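Local coordinates for SVS_variant_AS1 (Streptomyces sp. CWA1, PDB 6TJA), which probably catalyses, as a class I terpene cyclase of the spiroviolene synthase type, the cyclisation of geranylgeranyl diphosphate to the hydrocarbon spiroviolene, at residues A215-A220 with R275-H280; M222-D227 with L268-L273. All coordinates share one frame; numbering follows the deposited sequence.

Contact 1: residues A215-A220 with R275-H280; sequences ALTEMA and RFLELH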
ATOM      1  N   ALA A 215     -13.191   0.691  -9.852  1.00 22.52           N
ATOM      2  CA  ALA A 215     -14.511   0.641  -9.173  1.00 23.41           C
ATOM      3  C   ALA A 215     -15.111  -0.764  -9.284  1.00 23.87           C
ATOM      4  O   ALA A 215     -15.695  -1.245  -8.300  1.00 25.42           O
ATOM      5  CB  ALA A 215     -15.442   1.675  -9.714  1.00 22.28           C
ATOM      6  N   LEU A 216     -14.961  -1.433 -10.416  1.00 23.20           N
ATOM      7  CA  LEU A 216     -15.504  -2.817 -10.572  1.00 24.21           C
ATOM      8  C   LEU A 216     -14.753  -3.715  -9.600  1.00 22.80           C
ATOM      9  O   LEU A 216     -15.369  -4.587  -9.024  1.00 23.53           O
ATOM     10  CB  LEU A 216     -15.309  -3.312 -12.019  1.00 24.23           C
ATOM     11  CG  LEU A 216     -16.301  -2.756 -13.032  1.00 23.58           C
ATOM     12  CD1 LEU A 216     -15.874  -3.102 -14.462  1.00 25.81           C
ATOM     13  CD2 LEU A 216     -17.711  -3.281 -12.772  1.00 23.08           C
ATOM     14  N   THR A 217     -13.460  -3.470  -9.405  1.00 22.22           N
ATOM     15  CA  THR A 217     -12.616  -4.296  -8.520  1.00 22.47           C
ATOM     16  C   THR A 217     -13.073  -4.071  -7.065  1.00 24.43           C
ATOM     17  O   THR A 217     -13.306  -5.066  -6.316  1.00 24.26           O
ATOM     18  CB  THR A 217     -11.127  -4.009  -8.751  1.00 23.97           C
ATOM     19  OG1 THR A 217     -10.758  -4.292 -10.108  1.00 23.30           O
ATOM     20  CG2 THR A 217     -10.272  -4.842  -7.823  1.00 24.00           C
ATOM     21  N   GLU A 218     -13.208  -2.806  -6.667  1.00 24.26           N
ATOM     22  CA  GLU A 218     -13.681  -2.460  -5.309  1.00 22.73           C
ATOM     23  C   GLU A 218     -15.059  -3.097  -5.084  1.00 22.40           C
ATOM     24  O   GLU A 218     -15.265  -3.680  -4.020  1.00 20.31           O
ATOM     25  CB  GLU A 218     -13.626  -0.952  -5.137  1.00 23.82           C
ATOM     26  CG  GLU A 218     -12.221  -0.424  -4.916  1.00 22.40           C
ATOM     27  CD  GLU A 218     -12.185   0.909  -4.194  1.00 24.27           C
ATOM     28  OE1 GLU A 218     -13.271   1.525  -4.067  1.00 26.18           O
ATOM     29  OE2 GLU A 218     -11.081   1.342  -3.759  1.00 23.30           O
ATOM     30  N   MET A 219     -15.940  -3.071  -6.081  1.00 22.70           N
ATOM     31  CA  MET A 219     -17.319  -3.565  -5.904  1.00 24.35           C
ATOM     32  C   MET A 219     -17.255  -5.071  -5.718  1.00 24.56           C
ATOM     33  O   MET A 219     -17.959  -5.604  -4.809  1.00 24.92           O
ATOM     34  CB  MET A 219     -18.209  -3.170  -7.083  1.00 24.11           C
ATOM     35  CG  MET A 219     -18.609  -1.711  -6.939  1.00 24.89           C
ATOM     36  SD  MET A 219     -19.932  -1.110  -7.951  1.00 24.95           S
ATOM     37  CE  MET A 219     -19.005  -0.714  -9.436  1.00 24.09           C
ATOM     38  N   ALA A 220     -16.434  -5.734  -6.525  1.00 22.47           N
ATOM     39  CA  ALA A 220     -16.271  -7.191  -6.420  1.00 22.16           C
ATOM     40  C   ALA A 220     -15.823  -7.502  -4.997  1.00 23.06           C
ATOM     41  O   ALA A 220     -16.359  -8.453  -4.382  1.00 22.48           O
ATOM     42  CB  ALA A 220     -15.298  -7.681  -7.451  1.00 23.78           C
ATOM     43  N   ARG A 275     -24.978  -2.356  -9.063  1.00 25.80           N
ATOM     44  CA  ARG A 275     -24.114  -1.346  -9.687  1.00 27.38           C
ATOM     45  C   ARG A 275     -22.926  -2.065 -10.351  1.00 24.99           C
ATOM     46  O   ARG A 275     -22.597  -1.709 -11.466  1.00 24.27           O
ATOM     47  CB  ARG A 275     -23.708  -0.274  -8.684  1.00 26.67           C
ATOM     48  CG  ARG A 275     -22.751   0.740  -9.283  1.00 26.67           C
ATOM     49  CD  ARG A 275     -23.261   1.406 -10.542  1.00 25.82           C
ATOM     50  NE  ARG A 275     -22.251   2.325 -11.037  1.00 26.96           N
ATOM     51  CZ  ARG A 275     -22.165   2.757 -12.287  1.00 27.59           C
ATOM     52  NH1 ARG A 275     -23.035   2.376 -13.198  1.00 31.75           N
ATOM     53  NH2 ARG A 275     -21.189   3.556 -12.633  1.00 28.84           N
ATOM     54  N   PHE A 276     -22.378  -3.087  -9.740  1.00 24.99           N
ATOM     55  CA  PHE A 276     -21.293  -3.812 -10.354  1.00 25.98           C
ATOM     56  C   PHE A 276     -21.720  -4.418 -11.705  1.00 25.78           C
ATOM     57  O   PHE A 276     -21.024  -4.317 -12.639  1.00 25.28           O
ATOM     58  CB  PHE A 276     -20.719  -4.867  -9.413  1.00 25.95           C
ATOM     59  CG  PHE A 276     -19.851  -5.877 -10.094  1.00 24.49           C
ATOM     60  CD1 PHE A 276     -20.399  -6.911 -10.772  1.00 23.39           C
ATOM     61  CD2 PHE A 276     -18.486  -5.786 -10.034  1.00 22.60           C
ATOM     62  CE1 PHE A 276     -19.626  -7.799 -11.424  1.00 21.66           C
ATOM     63  CE2 PHE A 276     -17.704  -6.690 -10.662  1.00 22.54           C
ATOM     64  CZ  PHE A 276     -18.282  -7.699 -11.365  1.00 22.23           C
ATOM     65  N   LEU A 277     -22.887  -5.019 -11.771  1.00 26.10           N
ATOM     66  CA  LEU A 277     -23.373  -5.605 -12.989  1.00 29.95           C
ATOM     67  C   LEU A 277     -23.612  -4.553 -14.056  1.00 30.40           C
ATOM     68  O   LEU A 277     -23.301  -4.758 -15.198  1.00 26.48           O
ATOM     69  CB  LEU A 277     -24.627  -6.426 -12.745  1.00 29.36           C
ATOM     70  CG  LEU A 277     -24.482  -7.602 -11.814  1.00 30.76           C
ATOM     71  CD1 LEU A 277     -25.812  -8.063 -11.333  1.00 30.33           C
ATOM     72  CD2 LEU A 277     -23.674  -8.720 -12.392  1.00 30.06           C
ATOM     73  N   GLU A 278     -24.174  -3.437 -13.642  1.00 28.73           N
ATOM     74  CA  GLU A 278     -24.431  -2.345 -14.536  1.00 30.99           C
ATOM     75  C   GLU A 278     -23.127  -1.788 -15.096  1.00 28.13           C
ATOM     76  O   GLU A 278     -22.982  -1.717 -16.274  1.00 28.47           O
ATOM     77  CB  GLU A 278     -25.329  -1.293 -13.892  1.00 35.77           C
ATOM     78  CG  GLU A 278     -25.427  -0.004 -14.655  1.00 42.21           C
ATOM     79  CD  GLU A 278     -26.230   1.079 -13.956  1.00 49.13           C
ATOM     80  OE1 GLU A 278     -25.850   1.574 -12.900  1.00 49.35           O
ATOM     81  OE2 GLU A 278     -27.259   1.468 -14.481  1.00 55.87           O
ATOM     82  N   LEU A 279     -22.161  -1.460 -14.256  1.00 28.20           N
ATOM     83  CA  LEU A 279     -20.863  -0.929 -14.777  1.00 26.64           C
ATOM     84  C   LEU A 279     -20.160  -1.997 -15.633  1.00 27.47           C
ATOM     85  O   LEU A 279     -19.512  -1.662 -16.634  1.00 29.69           O
ATOM     86  CB  LEU A 279     -20.005  -0.489 -13.595  1.00 24.94           C
ATOM     87  CG  LEU A 279     -18.673   0.157 -13.971  1.00 24.15           C
ATOM     88  CD1 LEU A 279     -18.844   1.240 -15.029  1.00 24.50           C
ATOM     89  CD2 LEU A 279     -18.014   0.737 -12.750  1.00 22.97           C
ATOM     90  N   HIS A 280     -20.262  -3.262 -15.253  1.00 29.13           N
ATOM     91  CA  HIS A 280     -19.579  -4.363 -15.972  1.00 31.60           C
ATOM     92  C   HIS A 280     -20.087  -4.378 -17.420  1.00 30.10           C
ATOM     93  O   HIS A 280     -19.264  -4.468 -18.343  1.00 27.12           O
ATOM     94  CB  HIS A 280     -19.772  -5.713 -15.261  1.00 33.36           C
ATOM     95  CG  HIS A 280     -19.278  -6.847 -16.092  1.00 32.92           C
ATOM     96  ND1 HIS A 280     -20.035  -7.395 -17.109  1.00 33.08           N
ATOM     97  CD2 HIS A 280     -18.071  -7.451 -16.140  1.00 32.99           C
ATOM     98  CE1 HIS A 280     -19.331  -8.344 -17.699  1.00 34.22           C
ATOM     99  NE2 HIS A 280     -18.110  -8.373 -17.143  1.00 30.81           N
TER
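The carbonyl oxygen L216 O is approached from two directions: A220 N, one turn on, gives it the usual helical hydrogen bond of 2.9 Å, and the ring of F276 turns its edge toward it from the other helix. F276 CD2 stands 3.5 Å from L216 O, with CE2 about as close, and the oxygen lies in the ring plane, so it meets aromatic C-H groups and not the pi cloud. F276 can present that edge because its CG is anti to the backbone N (chi1 165°), which also sets the ring close to A220 CB. In the other direction, the methyl L216 CD2 sits 3.5 Å from F276 O and reaches the backbone of H280 and CB of L279.

The next rung is M219. Its CB lies 3.8 Å from F276 CB, and its sulfur lies against the backbone at R275 and F276, with M219 SD 3.6 Å from R275 CG and much the same from F276 N. A bend at the last torsion (chi3 -85°) swings the methyl round, leaving M219 CE 3.8 Å from L279 CD2. A215 adds its CB to the same leucine methyl.

R275 lays a face of its guanidinium over L279 CB while NH1 bridges to E278; its strongest partner is D356, paired with NH2, and NE bonds to W353 O. I302 of helix 289-309 touches both A220 and F276.

These antiparallel helices, 152° apart, belong to the all-helical bundle of class I terpene cyclases. No hydrogen bond joins the segments, so cohesion probably rests on apolar fit, with weak C-H contacts to backbone carbonyls already bonded within their own helices.

Contact 2: residues M222-D227 with L268-L273; sequences MVAALD and LRDRIL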
ATOM      1  N   MET A 222     -16.099  -5.661  -2.224  1.00 24.52           N
ATOM      2  CA  MET A 222     -17.082  -5.237  -1.209  1.00 23.58           C
ATOM      3  C   MET A 222     -18.194  -6.278  -1.134  1.00 25.07           C
ATOM      4  O   MET A 222     -18.624  -6.580  -0.029  1.00 27.59           O
ATOM      5  CB  MET A 222     -17.659  -3.860  -1.531  1.00 26.53           C
ATOM      6  CG  MET A 222     -18.444  -3.244  -0.358  1.00 28.97           C
ATOM      7  SD  MET A 222     -17.385  -2.808   1.066  1.00 32.07           S
ATOM      8  CE  MET A 222     -16.953  -1.164   0.545  1.00 37.64           C
ATOM      9  N   VAL A 223     -18.618  -6.860  -2.254  1.00 26.80           N
ATOM     10  CA  VAL A 223     -19.682  -7.903  -2.239  1.00 25.74           C
ATOM     11  C   VAL A 223     -19.117  -9.151  -1.557  1.00 26.93           C
ATOM     12  O   VAL A 223     -19.813  -9.687  -0.669  1.00 26.23           O
ATOM     13  CB  VAL A 223     -20.233  -8.224  -3.633  1.00 25.59           C
ATOM     14  CG1 VAL A 223     -21.202  -9.403  -3.570  1.00 25.62           C
ATOM     15  CG2 VAL A 223     -20.885  -7.004  -4.271  1.00 24.94           C
ATOM     16  N   ALA A 224     -17.895  -9.564  -1.918  1.00 26.41           N
ATOM     17  CA  ALA A 224     -17.209 -10.741  -1.327  1.00 27.50           C
ATOM     18  C   ALA A 224     -17.050 -10.549   0.184  1.00 26.48           C
ATOM     19  O   ALA A 224     -17.241 -11.527   0.927  1.00 27.48           O
ATOM     20  CB  ALA A 224     -15.845 -10.969  -1.952  1.00 28.40           C
ATOM     21  N   ALA A 225     -16.629  -9.359   0.610  1.00 24.69           N
ATOM     22  CA  ALA A 225     -16.503  -8.982   2.036  1.00 25.39           C
ATOM     23  C   ALA A 225     -17.847  -9.157   2.754  1.00 23.96           C
ATOM     24  O   ALA A 225     -17.876  -9.704   3.834  1.00 27.24           O
ATOM     25  CB  ALA A 225     -16.025  -7.557   2.163  1.00 27.48           C
ATOM     26  N   LEU A 226     -18.924  -8.637   2.202  1.00 26.63           N
ATOM     27  CA  LEU A 226     -20.261  -8.646   2.856  1.00 25.77           C
ATOM     28  C   LEU A 226     -20.832 -10.064   2.771  1.00 28.58           C
ATOM     29  O   LEU A 226     -21.556 -10.472   3.684  1.00 28.86           O
ATOM     30  CB  LEU A 226     -21.153  -7.613   2.160  1.00 25.75           C
ATOM     31  CG  LEU A 226     -20.778  -6.147   2.354  1.00 25.29           C
ATOM     32  CD1 LEU A 226     -21.744  -5.273   1.587  1.00 28.46           C
ATOM     33  CD2 LEU A 226     -20.772  -5.751   3.812  1.00 25.48           C
ATOM     34  N   ASP A 227     -20.514 -10.807   1.711  1.00 29.17           N
ATOM     35  CA  ASP A 227     -20.829 -12.259   1.665  1.00 31.63           C
ATOM     36  C   ASP A 227     -20.055 -12.945   2.798  1.00 30.10           C
ATOM     37  O   ASP A 227     -20.658 -13.771   3.487  1.00 29.54           O
ATOM     38  CB  ASP A 227     -20.649 -12.828   0.250  1.00 32.50           C
ATOM     39  CG  ASP A 227     -21.745 -12.351  -0.690  1.00 32.16           C
ATOM     40  OD1 ASP A 227     -22.699 -11.699  -0.203  1.00 31.75           O
ATOM     41  OD2 ASP A 227     -21.625 -12.576  -1.891  1.00 30.98           O
ATOM     42  N   LEU A 268     -28.298  -3.403   1.062  1.00 28.61           N
ATOM     43  CA  LEU A 268     -27.189  -2.637   0.605  1.00 31.19           C
ATOM     44  C   LEU A 268     -26.153  -3.438  -0.204  1.00 28.27           C
ATOM     45  O   LEU A 268     -25.591  -2.931  -1.106  1.00 27.73           O
ATOM     46  CB  LEU A 268     -26.603  -1.789   1.715  1.00 34.19           C
ATOM     47  CG  LEU A 268     -25.973  -2.468   2.887  1.00 38.25           C
ATOM     48  CD1 LEU A 268     -24.597  -2.939   2.520  1.00 44.11           C
ATOM     49  CD2 LEU A 268     -25.946  -1.527   4.056  1.00 41.15           C
ATOM     50  N   ARG A 269     -25.981  -4.699   0.116  1.00 26.92           N
ATOM     51  CA  ARG A 269     -25.026  -5.620  -0.564  1.00 28.45           C
ATOM     52  C   ARG A 269     -25.545  -5.848  -1.984  1.00 27.13           C
ATOM     53  O   ARG A 269     -24.764  -5.734  -2.948  1.00 29.87           O
ATOM     54  CB  ARG A 269     -24.864  -6.898   0.277  1.00 29.56           C
ATOM     55  CG  ARG A 269     -24.026  -8.008  -0.346  1.00 29.87           C
ATOM     56  CD  ARG A 269     -24.890  -8.858  -1.239  1.00 31.51           C
ATOM     57  NE  ARG A 269     -24.212 -10.014  -1.817  1.00 33.35           N
ATOM     58  CZ  ARG A 269     -24.641 -10.654  -2.893  1.00 31.20           C
ATOM     59  NH1 ARG A 269     -25.736 -10.250  -3.516  1.00 29.67           N
ATOM     60  NH2 ARG A 269     -23.969 -11.693  -3.353  1.00 34.82           N
ATOM     61  N   ASP A 270     -26.848  -6.089  -2.101  1.00 26.20           N
ATOM     62  CA  ASP A 270     -27.530  -6.306  -3.393  1.00 27.43           C
ATOM     63  C   ASP A 270     -27.452  -5.025  -4.242  1.00 28.74           C
ATOM     64  O   ASP A 270     -27.208  -5.120  -5.446  1.00 26.57           O
ATOM     65  CB  ASP A 270     -28.962  -6.768  -3.152  1.00 27.99           C
ATOM     66  CG  ASP A 270     -29.108  -8.216  -2.711  1.00 25.27           C
ATOM     67  OD1 ASP A 270     -28.091  -8.932  -2.602  1.00 25.71           O
ATOM     68  OD2 ASP A 270     -30.250  -8.600  -2.454  1.00 24.19           O
ATOM     69  N   ARG A 271     -27.605  -3.856  -3.632  1.00 29.85           N
ATOM     70  CA  ARG A 271     -27.488  -2.580  -4.367  1.00 30.90           C
ATOM     71  C   ARG A 271     -26.081  -2.511  -4.988  1.00 28.79           C
ATOM     72  O   ARG A 271     -25.970  -2.139  -6.164  1.00 27.34           O
ATOM     73  CB  ARG A 271     -27.839  -1.421  -3.429  1.00 35.75           C
ATOM     74  CG  ARG A 271     -27.580  -0.070  -4.070  1.00 44.13           C
ATOM     75  CD  ARG A 271     -27.787   1.137  -3.184  1.00 43.66           C
ATOM     76  NE  ARG A 271     -29.064   1.170  -2.484  1.00 44.30           N
ATOM     77  CZ  ARG A 271     -29.732   2.286  -2.198  1.00 33.75           C
ATOM     78  NH1 ARG A 271     -29.317   3.443  -2.650  1.00 29.83           N
ATOM     79  NH2 ARG A 271     -30.849   2.235  -1.508  1.00 35.62           N
ATOM     80  N   ILE A 272     -25.033  -2.882  -4.245  1.00 27.25           N
ATOM     81  CA  ILE A 272     -23.626  -2.799  -4.726  1.00 25.78           C
ATOM     82  C   ILE A 272     -23.430  -3.821  -5.857  1.00 26.55           C
ATOM     83  O   ILE A 272     -22.802  -3.461  -6.864  1.00 25.21           O
ATOM     84  CB  ILE A 272     -22.615  -2.991  -3.584  1.00 25.33           C
ATOM     85  CG1 ILE A 272     -22.736  -1.894  -2.532  1.00 25.54           C
ATOM     86  CG2 ILE A 272     -21.202  -3.056  -4.125  1.00 24.77           C
ATOM     87  CD1 ILE A 272     -21.984  -2.196  -1.245  1.00 25.82           C
ATOM     88  N   LEU A 273     -23.978  -5.031  -5.742  1.00 28.65           N
ATOM     89  CA  LEU A 273     -23.835  -6.036  -6.831  1.00 28.66           C
ATOM     90  C   LEU A 273     -24.549  -5.548  -8.099  1.00 29.21           C
ATOM     91  O   LEU A 273     -23.979  -5.694  -9.159  1.00 26.04           O
ATOM     92  CB  LEU A 273     -24.366  -7.395  -6.387  1.00 29.53           C
ATOM     93  CG  LEU A 273     -24.165  -8.501  -7.415  1.00 27.24           C
ATOM     94  CD1 LEU A 273     -22.715  -8.553  -7.887  1.00 28.94           C
ATOM     95  CD2 LEU A 273     -24.577  -9.820  -6.816  1.00 29.26           C
TER
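R269 reaches across from helix 258-283 and grips the carboxylate of D227 side-on, a bidentate salt bridge inside the antiparallel helix pair of a class I terpene cyclase bundle. R269 NE donates to D227 OD1 at 2.8 Å, somewhat bent and tilted from the guanidinium plane. The second bond is nearly straight: R269 NH2 meets the syn lone pair of D227 OD2 at 2.9 Å, with an N-H...O angle of 176°. Carboxylate and guanidinium are only 30° from coplanar. V223 CG1 lies over one face of the guanidinium, 3.5 Å from R269 NE, while L226 runs past the arginine's aliphatic part, bringing its CD1 to 3.8 Å from R269 CB.

Apart from the ion pair the contact is largely apolar. V223 and I272 lie alongside each other pointing opposite ways, CG2 near CG2, and L226 crosses L268 at about a right angle, methyl against methyl. M222 closes the row with its CG 3.8 Å from I272 CD1.

Replacing R269 with an alanine is likely to leave the buried D227 carboxylate without its counter-charge and to open a gap beside V223 and L226. By sequence, D227 immediately precedes the stretch expected to carry the NSE-type metal-binding motif, so its clamp is consistent with fixing the helix just before the active site.

Further out, M222 also packs on L179 and L183, and N305 and A306 of helix 289-309 touch D227. A bend at chi2 (-86°) carries the arginine head across to the D227 carboxylate, and its remaining nitrogen is held by the backbone oxygen of Y14, in the N-terminal loop, and by D270, itself tied to S337: R269 NH1 bonds to D270 OD1 at 2.8 Å.

Overall arrangement
From the N terminus, the chain runs up helix 211-231, passing 215-220 and then 222-227, crosses a disordered break and helix 246-254, and returns down helix 258-283 through 268-273 before 275-280. Contact 1 therefore closes the wider loop, with 54 residues between its segments, and contact 2 the tighter one within it, with 40; the two do not cross. The contacts are consecutive levels of one antiparallel pair, with centres 10 Å apart, and M219 SD of contact 1 lies 3.9 Å from I272 O of contact 2. Helix 289-309, through I302, leans on both, while the C-terminal W353 touches M219 and M222.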